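Endonuclease and methylase LlaGI (Lactococcus lactis, PDB 5FFJ) is a Type ISP restriction-modification enzyme that recognises a DNA sequence and combines a helicase-like ATPase with methyltransferase and, in the intact protein, nuclease activity. Local coordinates at residues L1285-Q1290 against P1375-N1380; N1331-A1336 against V1388-L1393; P1345-I1350 against S1384-S1389. All blocks are in the same frame, centred on the assembly; numbering follows the deposited sequence.

Interaction 1: residues L1285-Q1290 against P1375-N1380; sequences LNYENQ and PKYILN
Glu1288 and Asn1289 lie in a type I beta turn, Asn1286 to Asn1289, that packs beside the first turn of helix 1377-1398, where Tyr1377 and Asn1380 face them. The nearest CA pair is Asn1289 and Asn1380, 6.4 Å apart. The turn itself is closed by a weak bond from Asn1289 N to Asn1286 O. Within the Type ISP C-terminal specificity domain, the contact joins the loop after helix 1270-1285 to the start of helix 1377-1398.

The main side-chain contact is one hydrogen bond. Tyr1377 OH donates to Glu1288 OE2 over 2.9 Å and meets this oxygen nearly in line with its C-O bond. The same OE2 lies 3.4 Å from Tyr1377 CE1, and it sits at the rim of the ring, near the ring plane. The carboxylate stands almost perpendicular to the ring, with the planes 89° apart.

The Glu1288 chain runs extended beyond CG and so brings OE2 to the tyrosine. CG also rests over the centre of the Tyr1287 ring, 3.9 Å above its plane. The Tyr1287 ring thus backs the glutamate on the turn side. Its own OH comes no closer than 4.4 Å to Tyr1377 OH. Asn1289 OD1 also touches Asn1380 CB at 4.2 Å.

The other carboxylate oxygen, Glu1288 OE1, forms a salt bridge with Lys1151 of strand 1150-1155. Ser1384, one turn further along the helix, joins the two sides through hydrogen bonds to Gln1290 N and Asn1380 O.

Glu1288 therefore shares its two oxygens between a neutral donor and a positive one. The lysine would probably keep the carboxylate ionised, and the tyrosine bond then ties the charged group to the start of the helix in a small, partly exposed polar contact.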
ATOM      1  N   LEU A1285     -10.137 -24.183  33.102  1.00 40.42           N
ATOM      2  CA  LEU A1285      -8.779 -24.097  33.621  1.00 31.72           C
ATOM      3  C   LEU A1285      -8.000 -25.354  33.248  1.00 45.72           C
ATOM      4  O   LEU A1285      -6.818 -25.284  32.908  1.00 44.33           O
ATOM      5  CB  LEU A1285      -8.786 -23.906  35.140  1.00 46.03           C
ATOM      6  CG  LEU A1285      -9.286 -22.566  35.688  1.00 48.64           C
ATOM      7  CD1 LEU A1285      -9.238 -22.565  37.212  1.00 40.64           C
ATOM      8  CD2 LEU A1285      -8.474 -21.408  35.132  1.00 43.25           C
ATOM      9  N   ASN A1286      -8.676 -26.499  33.302  1.00 54.22           N
ATOM     10  CA  ASN A1286      -8.065 -27.778  32.958  1.00 50.31           C
ATOM     11  C   ASN A1286      -8.308 -28.146  31.495  1.00 45.89           C
ATOM     12  O   ASN A1286      -8.413 -29.323  31.147  1.00 41.18           O
ATOM     13  CB  ASN A1286      -8.604 -28.882  33.868  1.00 50.30           C
ATOM     14  CG  ASN A1286      -8.337 -28.613  35.335  1.00 41.47           C
ATOM     15  OD1 ASN A1286      -7.218 -28.791  35.816  1.00 42.90           O
ATOM     16  ND2 ASN A1286      -9.371 -28.195  36.059  1.00 44.72           N
ATOM     17  N   TYR A1287      -8.379 -27.129  30.642  1.00 39.08           N
ATOM     18  CA  TYR A1287      -8.723 -27.312  29.237  1.00 51.27           C
ATOM     19  C   TYR A1287      -7.725 -28.174  28.457  1.00 44.31           C
ATOM     20  O   TYR A1287      -8.069 -28.726  27.411  1.00 43.88           O
ATOM     21  CB  TYR A1287      -8.836 -25.945  28.558  1.00 49.81           C
ATOM     22  CG  TYR A1287      -7.512 -25.222  28.427  1.00 38.69           C
ATOM     23  CD1 TYR A1287      -6.725 -25.378  27.294  1.00 43.59           C
ATOM     24  CD2 TYR A1287      -7.049 -24.387  29.437  1.00 39.17           C
ATOM     25  CE1 TYR A1287      -5.516 -24.724  27.167  1.00 49.59           C
ATOM     26  CE2 TYR A1287      -5.839 -23.724  29.316  1.00 35.40           C
ATOM     27  CZ  TYR A1287      -5.077 -23.898  28.178  1.00 40.08           C
ATOM     28  OH  TYR A1287      -3.871 -23.249  28.043  1.00 49.11           O
ATOM     29  N   GLU A1288      -6.498 -28.291  28.957  1.00 44.68           N
ATOM     30  CA  GLU A1288      -5.422 -28.910  28.183  1.00 45.76           C
ATOM     31  C   GLU A1288      -5.341 -30.422  28.397  1.00 48.56           C
ATOM     32  O   GLU A1288      -4.625 -31.117  27.673  1.00 41.26           O
ATOM     33  CB  GLU A1288      -4.063 -28.264  28.511  1.00 49.66           C
ATOM     34  CG  GLU A1288      -3.998 -27.443  29.800  1.00 58.56           C
ATOM     35  CD  GLU A1288      -2.634 -26.802  30.015  1.00 67.53           C
ATOM     36  OE1 GLU A1288      -2.235 -26.620  31.187  1.00 78.15           O
ATOM     37  OE2 GLU A1288      -1.958 -26.476  29.014  1.00 45.37           O
ATOM     38  N   ASN A1289      -6.076 -30.928  29.383  1.00 56.00           N
ATOM     39  CA  ASN A1289      -6.159 -32.370  29.613  1.00 44.95           C
ATOM     40  C   ASN A1289      -7.546 -32.782  30.083  1.00 41.38           C
ATOM     41  O   ASN A1289      -7.907 -32.585  31.243  1.00 47.17           O
ATOM     42  CB  ASN A1289      -5.113 -32.817  30.633  1.00 38.60           C
ATOM     43  CG  ASN A1289      -3.727 -32.913  30.034  1.00 43.72           C
ATOM     44  OD1 ASN A1289      -3.448 -33.810  29.239  1.00 49.68           O
ATOM     45  ND2 ASN A1289      -2.849 -31.990  30.414  1.00 40.92           N
ATOM     46  N   GLN A1290      -8.307 -33.369  29.164  1.00 44.06           N
ATOM     47  CA  GLN A1290      -9.696 -33.730  29.411  1.00 36.08           C
ATOM     48  C   GLN A1290     -10.011 -35.047  28.703  1.00 51.73           C
ATOM     49  O   GLN A1290      -9.517 -35.281  27.599  1.00 45.83           O
ATOM     50  CB  GLN A1290     -10.622 -32.617  28.913  1.00 34.86           C
ATOM     51  CG  GLN A1290     -11.867 -32.392  29.750  1.00 48.22           C
ATOM     52  CD  GLN A1290     -11.553 -31.876  31.141  1.00 45.29           C
ATOM     53  OE1 GLN A1290     -10.640 -31.071  31.325  1.00 40.47           O
ATOM     54  NE2 GLN A1290     -12.308 -32.340  32.128  1.00 60.67           N
ATOM     55  N   PRO A1375       5.753 -34.262  23.437  1.00 51.66           N
ATOM     56  CA  PRO A1375       5.370 -34.263  22.017  1.00 52.54           C
ATOM     57  C   PRO A1375       3.869 -34.406  21.769  1.00 50.34           C
ATOM     58  O   PRO A1375       3.420 -34.090  20.667  1.00 59.70           O
ATOM     59  CB  PRO A1375       6.127 -35.473  21.453  1.00 49.99           C
ATOM     60  CG  PRO A1375       7.281 -35.658  22.371  1.00 51.88           C
ATOM     61  CD  PRO A1375       6.775 -35.284  23.726  1.00 42.50           C
ATOM     62  N   LYS A1376       3.110 -34.848  22.770  1.00 48.03           N
ATOM     63  CA  LYS A1376       1.678 -35.089  22.597  1.00 53.10           C
ATOM     64  C   LYS A1376       0.815 -33.974  23.184  1.00 47.47           C
ATOM     65  O   LYS A1376      -0.408 -34.101  23.253  1.00 50.95           O
ATOM     66  CB  LYS A1376       1.286 -36.424  23.234  1.00 56.51           C
ATOM     67  CG  LYS A1376       2.034 -37.618  22.667  1.00 61.85           C
ATOM     68  CD  LYS A1376       1.487 -38.922  23.222  1.00 76.57           C
ATOM     69  CE  LYS A1376       2.249 -40.124  22.687  1.00 52.66           C
ATOM     70  NZ  LYS A1376       1.693 -41.402  23.208  1.00 60.30           N
ATOM     71  N   TYR A1377       1.451 -32.882  23.598  1.00 55.45           N
ATOM     72  CA  TYR A1377       0.742 -31.772  24.232  1.00 53.39           C
ATOM     73  C   TYR A1377      -0.362 -31.195  23.349  1.00 50.04           C
ATOM     74  O   TYR A1377      -1.509 -31.074  23.780  1.00 42.20           O
ATOM     75  CB  TYR A1377       1.723 -30.663  24.605  1.00 45.10           C
ATOM     76  CG  TYR A1377       1.055 -29.396  25.097  1.00 45.10           C
ATOM     77  CD1 TYR A1377       0.711 -29.242  26.435  1.00 50.26           C
ATOM     78  CD2 TYR A1377       0.768 -28.354  24.224  1.00 50.53           C
ATOM     79  CE1 TYR A1377       0.102 -28.085  26.889  1.00 34.71           C
ATOM     80  CE2 TYR A1377       0.157 -27.195  24.669  1.00 44.24           C
ATOM     81  CZ  TYR A1377      -0.173 -27.066  26.001  1.00 45.79           C
ATOM     82  OH  TYR A1377      -0.780 -25.915  26.447  1.00 56.91           O
ATOM     83  N   ILE A1378      -0.013 -30.839  22.117  1.00 49.94           N
ATOM     84  CA  ILE A1378      -0.951 -30.158  21.232  1.00 43.44           C
ATOM     85  C   ILE A1378      -2.059 -31.112  20.805  1.00 39.40           C
ATOM     86  O   ILE A1378      -3.221 -30.717  20.708  1.00 41.41           O
ATOM     87  CB  ILE A1378      -0.255 -29.585  19.979  1.00 37.37           C
ATOM     88  CG1 ILE A1378       1.017 -28.828  20.373  1.00 37.11           C
ATOM     89  CG2 ILE A1378      -1.204 -28.662  19.233  1.00 33.22           C
ATOM     90  CD1 ILE A1378       1.789 -28.251  19.202  1.00 37.94           C
ATOM     91  N   LEU A1379      -1.694 -32.367  20.560  1.00 48.78           N
ATOM     92  CA  LEU A1379      -2.677 -33.390  20.219  1.00 42.91           C
ATOM     93  C   LEU A1379      -3.612 -33.623  21.402  1.00 42.34           C
ATOM     94  O   LEU A1379      -4.830 -33.683  21.233  1.00 43.75           O
ATOM     95  CB  LEU A1379      -1.986 -34.691  19.813  1.00 52.48           C
ATOM     96  CG  LEU A1379      -2.879 -35.807  19.266  1.00 45.75           C
ATOM     97  CD1 LEU A1379      -3.657 -35.351  18.038  1.00 40.27           C
ATOM     98  CD2 LEU A1379      -2.034 -37.030  18.936  1.00 41.38           C
ATOM     99  N   ASN A1380      -3.039 -33.749  22.597  1.00 32.27           N
ATOM    100  CA  ASN A1380      -3.832 -33.841  23.819  1.00 46.02           C
ATOM    101  C   ASN A1380      -4.716 -32.615  24.006  1.00 44.99           C
ATOM    102  O   ASN A1380      -5.882 -32.727  24.384  1.00 46.04           O
ATOM    103  CB  ASN A1380      -2.929 -34.002  25.043  1.00 51.24           C
ATOM    104  CG  ASN A1380      -2.356 -35.398  25.173  1.00 40.12           C
ATOM    105  OD1 ASN A1380      -2.985 -36.383  24.786  1.00 51.76           O
ATOM    106  ND2 ASN A1380      -1.154 -35.489  25.727  1.00 38.26           N
TER

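Interaction 2: residues N1331-A1336 against V1388-L1393; sequences NIPERA and VSMRTL
Met1390 curls towards Pro1333, Arg1335 and Ala1336, with its chain bent at both chi2 (-65°) and chi3 (-65°). The bends place SD and CE, rather than CG, at the front of the contact. Arg1335 contributes the other key torsion: its CG lies between the backbone N and the carbonyl carbon (chi1 82°), which lays the start of its chain across the methionine end.

Three carbons of the loop gather round the sulfur on one side. Arg1335 CG lies 3.5 Å from Met1390 SD. Ala1336 CB approaches the same sulfur to 3.6 Å, and Pro1333 CB to 3.9 Å. The methyl CE continues along the arginine, 3.7 Å from Arg1335 CD. Trp1293 also touches both Met1390 and Pro1333 and adds a further wall to this group.

Beyond its bend at chi3, Arg1335 runs past Leu1393 in the opposite sense. Its NH2 comes within 3.8 Å of Leu1393 CB, and the leucine covers part of one face of the guanidinium. Leu1393 CD1 also reaches back to the backbone, 3.6 Å from Arg1335 O. On the other flank, Ser1389 CB abuts Ala1336 O at 3.3 Å. The backbone of the loop is held in its turn by a bond from Ala1336 N to Pro1333 O.

The contact packs the loop between strands 1327-1330 and 1340-1341, in the specificity domain, onto the long C-terminal helix 1377-1398. Another face of that helix meets His1284 of helix 1270-1285 through Thr1392.

Apolar contact carries most of this interface. It is centred on a thioether, with the methylenes of Arg1335 serving as greasy surface. The arginine charge lies at the edge, where Glu1338 is in a long, weak ion pair with it.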
ATOM      1  N   ASN A1331     -14.637 -38.615  13.444  1.00 51.78           N
ATOM      2  CA  ASN A1331     -15.868 -38.718  14.225  1.00 56.79           C
ATOM      3  C   ASN A1331     -16.003 -37.626  15.285  1.00 53.09           C
ATOM      4  O   ASN A1331     -16.520 -37.871  16.374  1.00 54.55           O
ATOM      5  CB  ASN A1331     -15.963 -40.093  14.891  1.00 61.29           C
ATOM      6  CG  ASN A1331     -15.805 -41.229  13.902  1.00 85.38           C
ATOM      7  OD1 ASN A1331     -15.995 -41.049  12.698  1.00 93.34           O
ATOM      8  ND2 ASN A1331     -15.460 -42.409  14.406  1.00 94.87           N
ATOM      9  N   ILE A1332     -15.552 -36.419  14.959  1.00 57.25           N
ATOM     10  CA  ILE A1332     -15.722 -35.278  15.851  1.00 48.99           C
ATOM     11  C   ILE A1332     -17.170 -34.794  15.803  1.00 48.99           C
ATOM     12  O   ILE A1332     -17.701 -34.561  14.717  1.00 66.13           O
ATOM     13  CB  ILE A1332     -14.789 -34.114  15.469  1.00 50.70           C
ATOM     14  CG1 ILE A1332     -13.327 -34.558  15.554  1.00 43.82           C
ATOM     15  CG2 ILE A1332     -15.046 -32.905  16.375  1.00 43.00           C
ATOM     16  CD1 ILE A1332     -12.336 -33.530  15.041  1.00 46.87           C
ATOM     17  N   PRO A1333     -17.819 -34.640  16.972  1.00 33.56           N
ATOM     18  CA  PRO A1333     -19.190 -34.112  16.950  1.00 36.89           C
ATOM     19  C   PRO A1333     -19.247 -32.701  16.373  1.00 51.96           C
ATOM     20  O   PRO A1333     -18.518 -31.818  16.826  1.00 52.51           O
ATOM     21  CB  PRO A1333     -19.605 -34.117  18.428  1.00 39.97           C
ATOM     22  CG  PRO A1333     -18.691 -35.088  19.087  1.00 43.76           C
ATOM     23  CD  PRO A1333     -17.394 -35.001  18.336  1.00 46.27           C
ATOM     24  N   GLU A1334     -20.105 -32.495  15.382  1.00 56.10           N
ATOM     25  CA  GLU A1334     -20.162 -31.221  14.680  1.00 56.89           C
ATOM     26  C   GLU A1334     -20.705 -30.097  15.561  1.00 54.79           C
ATOM     27  O   GLU A1334     -20.486 -28.921  15.271  1.00 53.58           O
ATOM     28  CB  GLU A1334     -21.017 -31.353  13.418  1.00 58.28           C
ATOM     29  CG  GLU A1334     -20.419 -32.277  12.365  1.00 87.92           C
ATOM     30  CD  GLU A1334     -21.333 -32.480  11.170  1.00113.73           C
ATOM     31  OE1 GLU A1334     -20.903 -33.133  10.196  1.00110.54           O
ATOM     32  OE2 GLU A1334     -22.478 -31.983  11.203  1.00119.02           O
ATOM     33  N   ARG A1335     -21.404 -30.449  16.637  1.00 51.18           N
ATOM     34  CA  ARG A1335     -21.997 -29.433  17.502  1.00 61.72           C
ATOM     35  C   ARG A1335     -20.955 -28.800  18.421  1.00 63.27           C
ATOM     36  O   ARG A1335     -21.196 -27.746  19.008  1.00 61.51           O
ATOM     37  CB  ARG A1335     -23.142 -30.025  18.335  1.00 61.95           C
ATOM     38  CG  ARG A1335     -22.715 -30.775  19.598  1.00 65.12           C
ATOM     39  CD  ARG A1335     -23.876 -30.961  20.565  1.00 72.08           C
ATOM     40  NE  ARG A1335     -24.459 -29.683  20.975  1.00 71.65           N
ATOM     41  CZ  ARG A1335     -24.910 -29.405  22.196  1.00 90.95           C
ATOM     42  NH1 ARG A1335     -24.855 -30.312  23.166  1.00 87.90           N
ATOM     43  NH2 ARG A1335     -25.419 -28.208  22.452  1.00 78.45           N
ATOM     44  N   ALA A1336     -19.804 -29.452  18.556  1.00 59.70           N
ATOM     45  CA  ALA A1336     -18.732 -28.940  19.403  1.00 59.23           C
ATOM     46  C   ALA A1336     -18.247 -27.579  18.907  1.00 62.20           C
ATOM     47  O   ALA A1336     -17.671 -26.798  19.664  1.00 68.55           O
ATOM     48  CB  ALA A1336     -17.577 -29.925  19.449  1.00 60.20           C
ATOM     49  N   VAL A1388     -14.121 -30.121  26.068  1.00 45.46           N
ATOM     50  CA  VAL A1388     -14.385 -28.879  26.783  1.00 45.50           C
ATOM     51  C   VAL A1388     -15.547 -28.161  26.108  1.00 47.78           C
ATOM     52  O   VAL A1388     -16.452 -27.662  26.774  1.00 45.98           O
ATOM     53  CB  VAL A1388     -13.150 -27.958  26.814  1.00 58.71           C
ATOM     54  CG1 VAL A1388     -13.532 -26.545  27.263  1.00 54.69           C
ATOM     55  CG2 VAL A1388     -12.080 -28.531  27.730  1.00 52.84           C
ATOM     56  N   SER A1389     -15.504 -28.110  24.780  1.00 53.72           N
ATOM     57  CA  SER A1389     -16.581 -27.523  23.992  1.00 53.66           C
ATOM     58  C   SER A1389     -17.915 -28.227  24.241  1.00 53.43           C
ATOM     59  O   SER A1389     -18.921 -27.580  24.534  1.00 33.67           O
ATOM     60  CB  SER A1389     -16.235 -27.576  22.503  1.00 42.16           C
ATOM     61  OG  SER A1389     -15.395 -26.499  22.129  1.00 59.70           O
ATOM     62  N   MET A1390     -17.918 -29.551  24.118  1.00 49.54           N
ATOM     63  CA  MET A1390     -19.132 -30.334  24.325  1.00 50.82           C
ATOM     64  C   MET A1390     -19.650 -30.170  25.746  1.00 51.32           C
ATOM     65  O   MET A1390     -20.852 -30.014  25.968  1.00 48.69           O
ATOM     66  CB  MET A1390     -18.875 -31.814  24.038  1.00 45.19           C
ATOM     67  CG  MET A1390     -18.574 -32.122  22.584  1.00 46.99           C
ATOM     68  SD  MET A1390     -19.961 -31.785  21.485  1.00 54.93           S
ATOM     69  CE  MET A1390     -21.155 -32.997  22.049  1.00 48.86           C
ATOM     70  N   ARG A1391     -18.734 -30.205  26.708  1.00 54.27           N
ATOM     71  CA  ARG A1391     -19.106 -30.113  28.114  1.00 46.86           C
ATOM     72  C   ARG A1391     -19.644 -28.729  28.469  1.00 48.52           C
ATOM     73  O   ARG A1391     -20.585 -28.612  29.254  1.00 47.35           O
ATOM     74  CB  ARG A1391     -17.908 -30.454  29.005  1.00 52.89           C
ATOM     75  CG  ARG A1391     -18.182 -30.352  30.501  1.00 68.17           C
ATOM     76  CD  ARG A1391     -19.321 -31.266  30.928  1.00 55.70           C
ATOM     77  NE  ARG A1391     -19.596 -31.170  32.358  1.00 73.20           N
ATOM     78  CZ  ARG A1391     -20.687 -31.653  32.943  1.00 84.57           C
ATOM     79  NH1 ARG A1391     -20.853 -31.518  34.252  1.00 94.57           N
ATOM     80  NH2 ARG A1391     -21.616 -32.266  32.223  1.00 99.34           N
ATOM     81  N   THR A1392     -19.051 -27.687  27.891  1.00 52.46           N
ATOM     82  CA  THR A1392     -19.448 -26.317  28.197  1.00 46.28           C
ATOM     83  C   THR A1392     -20.894 -26.068  27.782  1.00 52.10           C
ATOM     84  O   THR A1392     -21.675 -25.483  28.534  1.00 47.39           O
ATOM     85  CB  THR A1392     -18.536 -25.295  27.491  1.00 48.14           C
ATOM     86  OG1 THR A1392     -17.172 -25.536  27.854  1.00 48.91           O
ATOM     87  CG2 THR A1392     -18.904 -23.875  27.884  1.00 42.48           C
ATOM     88  N   LEU A1393     -21.243 -26.523  26.585  1.00 52.26           N
ATOM     89  CA  LEU A1393     -22.586 -26.332  26.055  1.00 49.09           C
ATOM     90  C   LEU A1393     -23.613 -27.042  26.930  1.00 44.58           C
ATOM     91  O   LEU A1393     -24.688 -26.504  27.194  1.00 45.40           O
ATOM     92  CB  LEU A1393     -22.667 -26.841  24.616  1.00 35.32           C
ATOM     93  CG  LEU A1393     -21.695 -26.169  23.642  1.00 54.33           C
ATOM     94  CD1 LEU A1393     -21.355 -27.107  22.499  1.00 50.80           C
ATOM     95  CD2 LEU A1393     -22.285 -24.873  23.114  1.00 45.01           C
TER

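Interaction 3: residues P1345-I1350 against S1384-S1389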
ATOM      1  N   PRO A1345     -14.952 -20.791  16.937  1.00 55.14           N
ATOM      2  CA  PRO A1345     -15.026 -21.957  17.828  1.00 38.11           C
ATOM      3  C   PRO A1345     -13.703 -22.239  18.542  1.00 43.08           C
ATOM      4  O   PRO A1345     -12.637 -21.937  18.003  1.00 52.14           O
ATOM      5  CB  PRO A1345     -15.394 -23.108  16.879  1.00 53.77           C
ATOM      6  CG  PRO A1345     -16.042 -22.451  15.715  1.00 50.72           C
ATOM      7  CD  PRO A1345     -15.337 -21.138  15.555  1.00 38.63           C
ATOM      8  N   ALA A1346     -13.785 -22.808  19.742  1.00 44.68           N
ATOM      9  CA  ALA A1346     -12.604 -23.119  20.547  1.00 47.48           C
ATOM     10  C   ALA A1346     -11.667 -24.054  19.797  1.00 46.89           C
ATOM     11  O   ALA A1346     -10.448 -23.894  19.839  1.00 55.09           O
ATOM     12  CB  ALA A1346     -13.022 -23.740  21.881  1.00 40.04           C
ATOM     13  N   ILE A1347     -12.246 -25.030  19.109  1.00 48.12           N
ATOM     14  CA  ILE A1347     -11.463 -25.993  18.349  1.00 36.69           C
ATOM     15  C   ILE A1347     -10.686 -25.295  17.236  1.00 38.72           C
ATOM     16  O   ILE A1347      -9.533 -25.635  16.964  1.00 30.55           O
ATOM     17  CB  ILE A1347     -12.366 -27.093  17.754  1.00 47.08           C
ATOM     18  CG1 ILE A1347     -12.998 -27.909  18.884  1.00 52.35           C
ATOM     19  CG2 ILE A1347     -11.568 -28.011  16.835  1.00 45.91           C
ATOM     20  CD1 ILE A1347     -14.147 -28.786  18.451  1.00 54.76           C
ATOM     21  N   GLU A1348     -11.315 -24.311  16.604  1.00 54.76           N
ATOM     22  CA  GLU A1348     -10.702 -23.614  15.482  1.00 50.68           C
ATOM     23  C   GLU A1348      -9.567 -22.705  15.948  1.00 42.19           C
ATOM     24  O   GLU A1348      -8.681 -22.361  15.165  1.00 46.68           O
ATOM     25  CB  GLU A1348     -11.750 -22.800  14.721  1.00 48.92           C
ATOM     26  CG  GLU A1348     -11.662 -22.927  13.205  1.00 62.70           C
ATOM     27  CD  GLU A1348     -12.010 -24.318  12.703  1.00 60.08           C
ATOM     28  OE1 GLU A1348     -12.922 -24.952  13.275  1.00 42.90           O
ATOM     29  OE2 GLU A1348     -11.370 -24.778  11.734  1.00 66.94           O
ATOM     30  N   TRP A1349      -9.595 -22.313  17.220  1.00 33.92           N
ATOM     31  CA  TRP A1349      -8.512 -21.512  17.782  1.00 46.42           C
ATOM     32  C   TRP A1349      -7.237 -22.337  17.849  1.00 36.86           C
ATOM     33  O   TRP A1349      -6.156 -21.848  17.530  1.00 43.87           O
ATOM     34  CB  TRP A1349      -8.871 -20.989  19.173  1.00 48.17           C
ATOM     35  CG  TRP A1349      -9.649 -19.713  19.156  1.00 29.19           C
ATOM     36  CD1 TRP A1349     -10.980 -19.559  19.415  1.00 44.24           C
ATOM     37  CD2 TRP A1349      -9.144 -18.409  18.859  1.00 37.17           C
ATOM     38  NE1 TRP A1349     -11.335 -18.236  19.300  1.00 41.81           N
ATOM     39  CE2 TRP A1349     -10.225 -17.509  18.961  1.00 43.99           C
ATOM     40  CE3 TRP A1349      -7.882 -17.911  18.521  1.00 45.48           C
ATOM     41  CZ2 TRP A1349     -10.080 -16.143  18.733  1.00 44.27           C
ATOM     42  CZ3 TRP A1349      -7.742 -16.554  18.297  1.00 37.22           C
ATOM     43  CH2 TRP A1349      -8.835 -15.687  18.404  1.00 26.97           C
ATOM     44  N   ILE A1350      -7.373 -23.592  18.264  1.00 32.11           N
ATOM     45  CA  ILE A1350      -6.234 -24.497  18.336  1.00 47.81           C
ATOM     46  C   ILE A1350      -5.646 -24.702  16.939  1.00 49.35           C
ATOM     47  O   ILE A1350      -4.430 -24.648  16.758  1.00 40.54           O
ATOM     48  CB  ILE A1350      -6.630 -25.859  18.946  1.00 41.35           C
ATOM     49  CG1 ILE A1350      -7.291 -25.668  20.316  1.00 47.71           C
ATOM     50  CG2 ILE A1350      -5.413 -26.769  19.063  1.00 38.50           C
ATOM     51  CD1 ILE A1350      -6.430 -24.942  21.338  1.00 51.31           C
ATOM     52  N   SER A1384      -8.826 -32.529  24.019  1.00 50.47           N
ATOM     53  CA  SER A1384      -9.450 -32.049  25.248  1.00 44.64           C
ATOM     54  C   SER A1384     -10.405 -30.897  24.970  1.00 40.62           C
ATOM     55  O   SER A1384     -11.520 -30.871  25.489  1.00 44.45           O
ATOM     56  CB  SER A1384      -8.385 -31.608  26.256  1.00 50.74           C
ATOM     57  OG  SER A1384      -7.582 -32.702  26.668  1.00 60.80           O
ATOM     58  N   VAL A1385      -9.963 -29.953  24.144  1.00 42.37           N
ATOM     59  CA  VAL A1385     -10.758 -28.771  23.825  1.00 40.99           C
ATOM     60  C   VAL A1385     -12.090 -29.145  23.170  1.00 52.07           C
ATOM     61  O   VAL A1385     -13.095 -28.460  23.374  1.00 52.28           O
ATOM     62  CB  VAL A1385      -9.966 -27.808  22.909  1.00 41.78           C
ATOM     63  CG1 VAL A1385     -10.884 -26.791  22.240  1.00 48.22           C
ATOM     64  CG2 VAL A1385      -8.895 -27.087  23.714  1.00 46.69           C
ATOM     65  N   ILE A1386     -12.101 -30.224  22.389  1.00 44.71           N
ATOM     66  CA  ILE A1386     -13.344 -30.709  21.794  1.00 45.41           C
ATOM     67  C   ILE A1386     -14.350 -31.072  22.880  1.00 37.78           C
ATOM     68  O   ILE A1386     -15.536 -30.777  22.759  1.00 49.73           O
ATOM     69  CB  ILE A1386     -13.122 -31.947  20.896  1.00 46.17           C
ATOM     70  CG1 ILE A1386     -12.208 -31.601  19.718  1.00 47.60           C
ATOM     71  CG2 ILE A1386     -14.464 -32.478  20.380  1.00 52.21           C
ATOM     72  CD1 ILE A1386     -11.905 -32.768  18.796  1.00 39.67           C
ATOM     73  N   THR A1387     -13.874 -31.727  23.933  1.00 36.80           N
ATOM     74  CA  THR A1387     -14.757 -32.202  24.993  1.00 49.35           C
ATOM     75  C   THR A1387     -15.048 -31.071  25.971  1.00 48.63           C
ATOM     76  O   THR A1387     -16.088 -31.063  26.627  1.00 55.12           O
ATOM     77  CB  THR A1387     -14.151 -33.398  25.742  1.00 45.93           C
ATOM     78  OG1 THR A1387     -13.237 -32.931  26.741  1.00 59.93           O
ATOM     79  CG2 THR A1387     -13.428 -34.324  24.762  1.00 48.26           C
ATOM     80  N   VAL A1388     -14.121 -30.121  26.068  1.00 45.46           N
ATOM     81  CA  VAL A1388     -14.385 -28.879  26.783  1.00 45.50           C
ATOM     82  C   VAL A1388     -15.547 -28.161  26.108  1.00 47.78           C
ATOM     83  O   VAL A1388     -16.452 -27.662  26.774  1.00 45.98           O
ATOM     84  CB  VAL A1388     -13.150 -27.958  26.814  1.00 58.71           C
ATOM     85  CG1 VAL A1388     -13.532 -26.545  27.263  1.00 54.69           C
ATOM     86  CG2 VAL A1388     -12.080 -28.531  27.730  1.00 52.84           C
ATOM     87  N   SER A1389     -15.504 -28.110  24.780  1.00 53.72           N
ATOM     88  CA  SER A1389     -16.581 -27.523  23.992  1.00 53.66           C
ATOM     89  C   SER A1389     -17.915 -28.227  24.241  1.00 53.43           C
ATOM     90  O   SER A1389     -18.921 -27.580  24.534  1.00 33.67           O
ATOM     91  CB  SER A1389     -16.235 -27.576  22.503  1.00 42.16           C
ATOM     92  OG  SER A1389     -15.395 -26.499  22.129  1.00 59.70           O
TER
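Val1385 is the bump at the centre of this contact, and it enters a hollow on helix 1346-1353 formed by Ala1346, Ile1347 and Ile1350. Its two methyls fork apart to reach the ends of that hollow. CG1 of Val1385 lies 3.7 Å from Ala1346 CB, while CG2 of Val1385 lies 4.0 Å from Ile1350 CG1. CG1 can reach the alanine because it stands opposite the backbone N (chi1 163°). The small alanine leaves room for it, and Ala1346 CB also rests 3.6 Å from Ser1389 OG.

The return bump is Ile1347. Its long branch passes beside Val1385, the two CG1 atoms 4.1 Å apart, and then crosses obliquely over Ile1386. CD1 of Ile1347 lies 3.6 Å from Ile1386 CG1 and 3.9 Å from Ile1386 CA, so it presses on both the side chain and the backbone of the facing helix. The same methyl touches Ala1336 of the adjoining loop. Replacing Ile1347 with an alanine would probably open a gap beside Ile1386 CG1 and Val1385 CG1, where CD1 and CG1 of the isoleucine now pack.

The axes of helix segments 1346-1350 and 1384-1389 run nearly antiparallel, at 162°, with a closest approach of 9.3 Å. No hydrogen bond crosses between them. Ser1389 OG bonds weakly to Val1385 O of its own helix. All six touching residues are buried.

The bound DNA is near, about 6 Å from the nearest atom of the contact. Trp1349, on another side of the short helix, makes a cation-pi contact with Arg1344. Interlocked branched side chains of this kind are typical of an antiparallel helix pair, here joining the short helix 1346-1353 of the specificity region to the long C-terminal helix 1377-1398.

Overall arrangement
All three interactions use helix 1377-1398, met at successive levels along its length. Interaction 1, at its start, is a surface contact where a clear hydrogen bond spans the segments. Interaction 3, in the middle, is fully buried and apolar. Interaction 2, further on, is partly buried and mixes a thioether with the aliphatic part of an arginine. Interactions 2 and 3 share Val1388 and Ser1389, and their centres lie about 8 Å apart. Interaction 1 connects to interaction 3 through Ser1384. Thus one helix gathers a turn, a loop and a short helix.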